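Local atomic coordinates of glutaredoxin-glutathione complex (PDB entry 5KQA), a protein that binds glutathione and, as a glutaredoxin of the thioredoxin superfamily, probably catalyses glutathione-dependent thiol-disulfide exchange. Residues 23-29 / 78-84. Sequence-based numbering, arbitrary orientation.
Sequences LKMALQK and IQAALLQ. With GSH (glutathione), chain B.
A81 carries the middle of this contact: its CB comes up against the backbone of helix 20-35, 3.7 Å from L27 N, and also meets L27 CB at 3.9 Å. A26, next to L27, does the converse, its CB lying 3.6 Å from I78 N. With methyls this small at the crossing, the axes of 23-29 and 78-84 approach to 8.1 Å, at 77° to each other. Larger side chains close the flanks. L23 has its CG anti to the backbone N (chi1 -159°), which carries the branched end across to A80 and Q84; CD1 sits 4.1 Å from A80 CB, while CD2 lies against the Q84 amide. That extended glutamine chain also runs across L27 at about a right angle, OE1 coming 3.9 Å from L27 CD2. At the other end the aliphatic part of K29 passes obliquely over I78, CD to CD1 4.0 Å, before its amine reaches a salt bridge with E72. This is helix-on-helix packing within the thioredoxin fold that glutaredoxins share: 20-35 leads into the first strand of the central sheet, 39-43, and 75-86 precedes the hairpin 93-96/99-102. L82, on a different face of 75-86, packs on N93 and F95 of that hairpin. The CB bond of Q79 points away from 23-29, and its extended chain ends in the glutathione pocket, where NE2 donates to carboxylate oxygen O31 of the glutathione glycine, 2.8 Å away, at an N-H...O angle of 162°. The same amide is held at both ends by the protein, NE2 also donating to R89 O and OE1 accepting from K44 NZ, which itself bonds glutathione. A leucine here would probably leave the glycine carboxylate without this donor and K44 without this acceptor. D105, C104 and V91 supply further hydrogen bonds to the ligand.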
loop_
_atom_site.group_PDB
_atom_site.type_symbol
_atom_site.label_atom_id
_atom_site.label_comp_id
_atom_site.label_asym_id
_atom_site.label_seq_id
_atom_site.Cartn_x
_atom_site.Cartn_y
_atom_site.Cartn_z
ATOM N N LEU A 23 6.230 17.505 2.177
ATOM C CA LEU A 23 5.002 16.714 2.238
ATOM C C LEU A 23 4.362 16.634 0.860
ATOM O O LEU A 23 3.911 15.574 0.436
ATOM C CB LEU A 23 4.017 17.303 3.254
ATOM C CG LEU A 23 2.944 16.342 3.783
ATOM C CD1 LEU A 23 2.610 16.665 5.235
ATOM C CD2 LEU A 23 1.684 16.384 2.919
ATOM N N LYS A 24 4.343 17.765 0.163
ATOM C CA LYS A 24 3.801 17.838 -1.188
ATOM C C LYS A 24 4.543 16.909 -2.159
ATOM O O LYS A 24 3.919 16.173 -2.916
ATOM C CB LYS A 24 3.857 19.282 -1.691
ATOM C CG LYS A 24 3.348 19.466 -3.101
ATOM C CD LYS A 24 3.434 20.919 -3.526
ATOM C CE LYS A 24 4.135 21.052 -4.866
ATOM N NZ LYS A 24 4.095 22.453 -5.372
ATOM N N MET A 25 5.872 16.972 -2.141
ATOM C CA MET A 25 6.721 16.105 -2.957
ATOM C C MET A 25 6.526 14.626 -2.617
ATOM O O MET A 25 6.435 13.779 -3.502
ATOM C CB MET A 25 8.189 16.483 -2.778
ATOM C CG MET A 25 8.563 17.837 -3.352
ATOM S SD MET A 25 8.296 17.918 -5.136
ATOM C CE MET A 25 6.709 18.723 -5.202
ATOM N N ALA A 26 6.475 14.321 -1.327
ATOM C CA ALA A 26 6.222 12.955 -0.878
ATOM C C ALA A 26 4.850 12.431 -1.347
ATOM O O ALA A 26 4.722 11.278 -1.754
ATOM C CB ALA A 26 6.328 12.883 0.643
ATOM N N LEU A 27 3.826 13.273 -1.273
ATOM C CA LEU A 27 2.501 12.891 -1.743
ATOM C C LEU A 27 2.525 12.603 -3.241
ATOM O O LEU A 27 1.996 11.590 -3.688
ATOM C CB LEU A 27 1.475 13.983 -1.434
ATOM C CG LEU A 27 0.038 13.678 -1.886
ATOM C CD1 LEU A 27 -0.559 12.521 -1.089
ATOM C CD2 LEU A 27 -0.841 14.918 -1.772
ATOM N N GLN A 28 3.135 13.497 -4.018
ATOM C CA GLN A 28 3.277 13.261 -5.454
ATOM C C GLN A 28 3.969 11.924 -5.726
ATOM O O GLN A 28 3.519 11.149 -6.569
ATOM C CB GLN A 28 4.047 14.410 -6.123
ATOM C CG GLN A 28 3.190 15.673 -6.280
ATOM C CD GLN A 28 3.921 16.843 -6.932
ATOM O OE1 GLN A 28 4.945 16.670 -7.598
ATOM N NE2 GLN A 28 3.387 18.047 -6.738
ATOM N N LYS A 29 5.048 11.650 -4.996
ATOM C CA LYS A 29 5.755 10.383 -5.140
ATOM C C LYS A 29 4.840 9.192 -4.857
ATOM O O LYS A 29 4.846 8.216 -5.601
ATOM C CB LYS A 29 6.970 10.330 -4.207
ATOM C CG LYS A 29 7.623 8.957 -4.153
ATOM C CD LYS A 29 8.963 8.954 -3.411
ATOM C CE LYS A 29 9.646 7.570 -3.514
ATOM N NZ LYS A 29 11.077 7.589 -3.094
ATOM N N ILE A 78 6.762 10.588 3.421
ATOM C CA ILE A 78 5.778 9.729 2.765
ATOM C C ILE A 78 4.723 9.243 3.774
ATOM O O ILE A 78 3.531 9.218 3.471
ATOM C CB ILE A 78 6.438 8.534 2.077
ATOM C CG1 ILE A 78 7.400 9.031 0.989
ATOM C CG2 ILE A 78 5.365 7.599 1.484
ATOM C CD1 ILE A 78 8.338 7.962 0.443
ATOM N N GLN A 79 5.149 8.881 4.979
ATOM C CA GLN A 79 4.187 8.403 5.964
ATOM C C GLN A 79 3.235 9.541 6.360
ATOM O O GLN A 79 2.043 9.321 6.568
ATOM C CB GLN A 79 4.899 7.825 7.194
ATOM C CG GLN A 79 3.978 6.963 8.064
ATOM C CD GLN A 79 4.736 6.013 8.984
ATOM O OE1 GLN A 79 5.964 6.068 9.082
ATOM N NE2 GLN A 79 4.000 5.134 9.666
ATOM N N ALA A 80 3.761 10.759 6.439
ATOM C CA ALA A 80 2.939 11.926 6.729
ATOM C C ALA A 80 1.934 12.200 5.610
ATOM O O ALA A 80 0.783 12.560 5.870
ATOM C CB ALA A 80 3.818 13.160 6.963
ATOM N N ALA A 81 2.374 12.052 4.367
ATOM C CA ALA A 81 1.489 12.251 3.224
ATOM C C ALA A 81 0.377 11.195 3.192
ATOM O O ALA A 81 -0.768 11.488 2.832
ATOM C CB ALA A 81 2.287 12.230 1.932
ATOM N N LEU A 82 0.710 9.969 3.585
ATOM C CA LEU A 82 -0.276 8.887 3.566
ATOM C C LEU A 82 -1.316 9.109 4.653
ATOM O O LEU A 82 -2.484 8.752 4.488
ATOM C CB LEU A 82 0.393 7.525 3.750
ATOM C CG LEU A 82 1.244 6.973 2.599
ATOM C CD1 LEU A 82 2.092 5.804 3.094
ATOM C CD2 LEU A 82 0.400 6.547 1.367
ATOM N N LEU A 83 -0.890 9.702 5.769
ATOM C CA LEU A 83 -1.822 10.081 6.825
ATOM C C LEU A 83 -2.795 11.141 6.312
ATOM O O LEU A 83 -4.002 11.019 6.472
ATOM C CB LEU A 83 -1.073 10.603 8.056
ATOM C CG LEU A 83 -1.929 11.193 9.194
ATOM C CD1 LEU A 83 -3.059 10.246 9.632
ATOM C CD2 LEU A 83 -1.053 11.554 10.388
ATOM N N GLN A 84 -2.265 12.194 5.709
ATOM C CA GLN A 84 -3.111 13.231 5.140
ATOM C C GLN A 84 -4.099 12.654 4.119
ATOM O O GLN A 84 -5.275 13.002 4.098
ATOM C CB GLN A 84 -2.254 14.312 4.488
ATOM C CG GLN A 84 -3.057 15.339 3.698
ATOM C CD GLN A 84 -2.176 16.237 2.862
ATOM O OE1 GLN A 84 -2.168 16.157 1.626
ATOM N NE2 GLN A 84 -1.421 17.099 3.530
HETATM N N1 GSH B . -4.347 -3.161 12.440
HETATM C CA1 GSH B . -3.190 -2.793 11.692
HETATM C C1 GSH B . -3.118 -3.712 10.494
HETATM O O11 GSH B . -2.457 -3.376 9.474
HETATM O O12 GSH B . -3.738 -4.813 10.513
HETATM C CB1 GSH B . -1.938 -2.889 12.555
HETATM C CG1 GSH B . -0.689 -2.562 11.743
HETATM C CD1 GSH B . 0.455 -2.071 12.627
HETATM O OE1 GSH B . 0.327 -2.023 13.837
HETATM N N2 GSH B . 1.690 -1.662 12.038
HETATM C CA2 GSH B . 2.777 -1.189 12.835
HETATM C C2 GSH B . 3.017 0.289 12.652
HETATM O O2 GSH B . 2.860 0.830 11.568
HETATM C CB2 GSH B . 4.087 -1.799 12.392
HETATM S SG2 GSH B . 4.295 -3.443 13.018
HETATM N N3 GSH B . 3.486 1.045 13.758
HETATM C CA3 GSH B . 3.759 2.431 13.590
HETATM C C3 GSH B . 4.909 2.584 12.596
HETATM O O31 GSH B . 4.971 3.594 11.846
HETATM O O32 GSH B . 5.815 1.706 12.497
#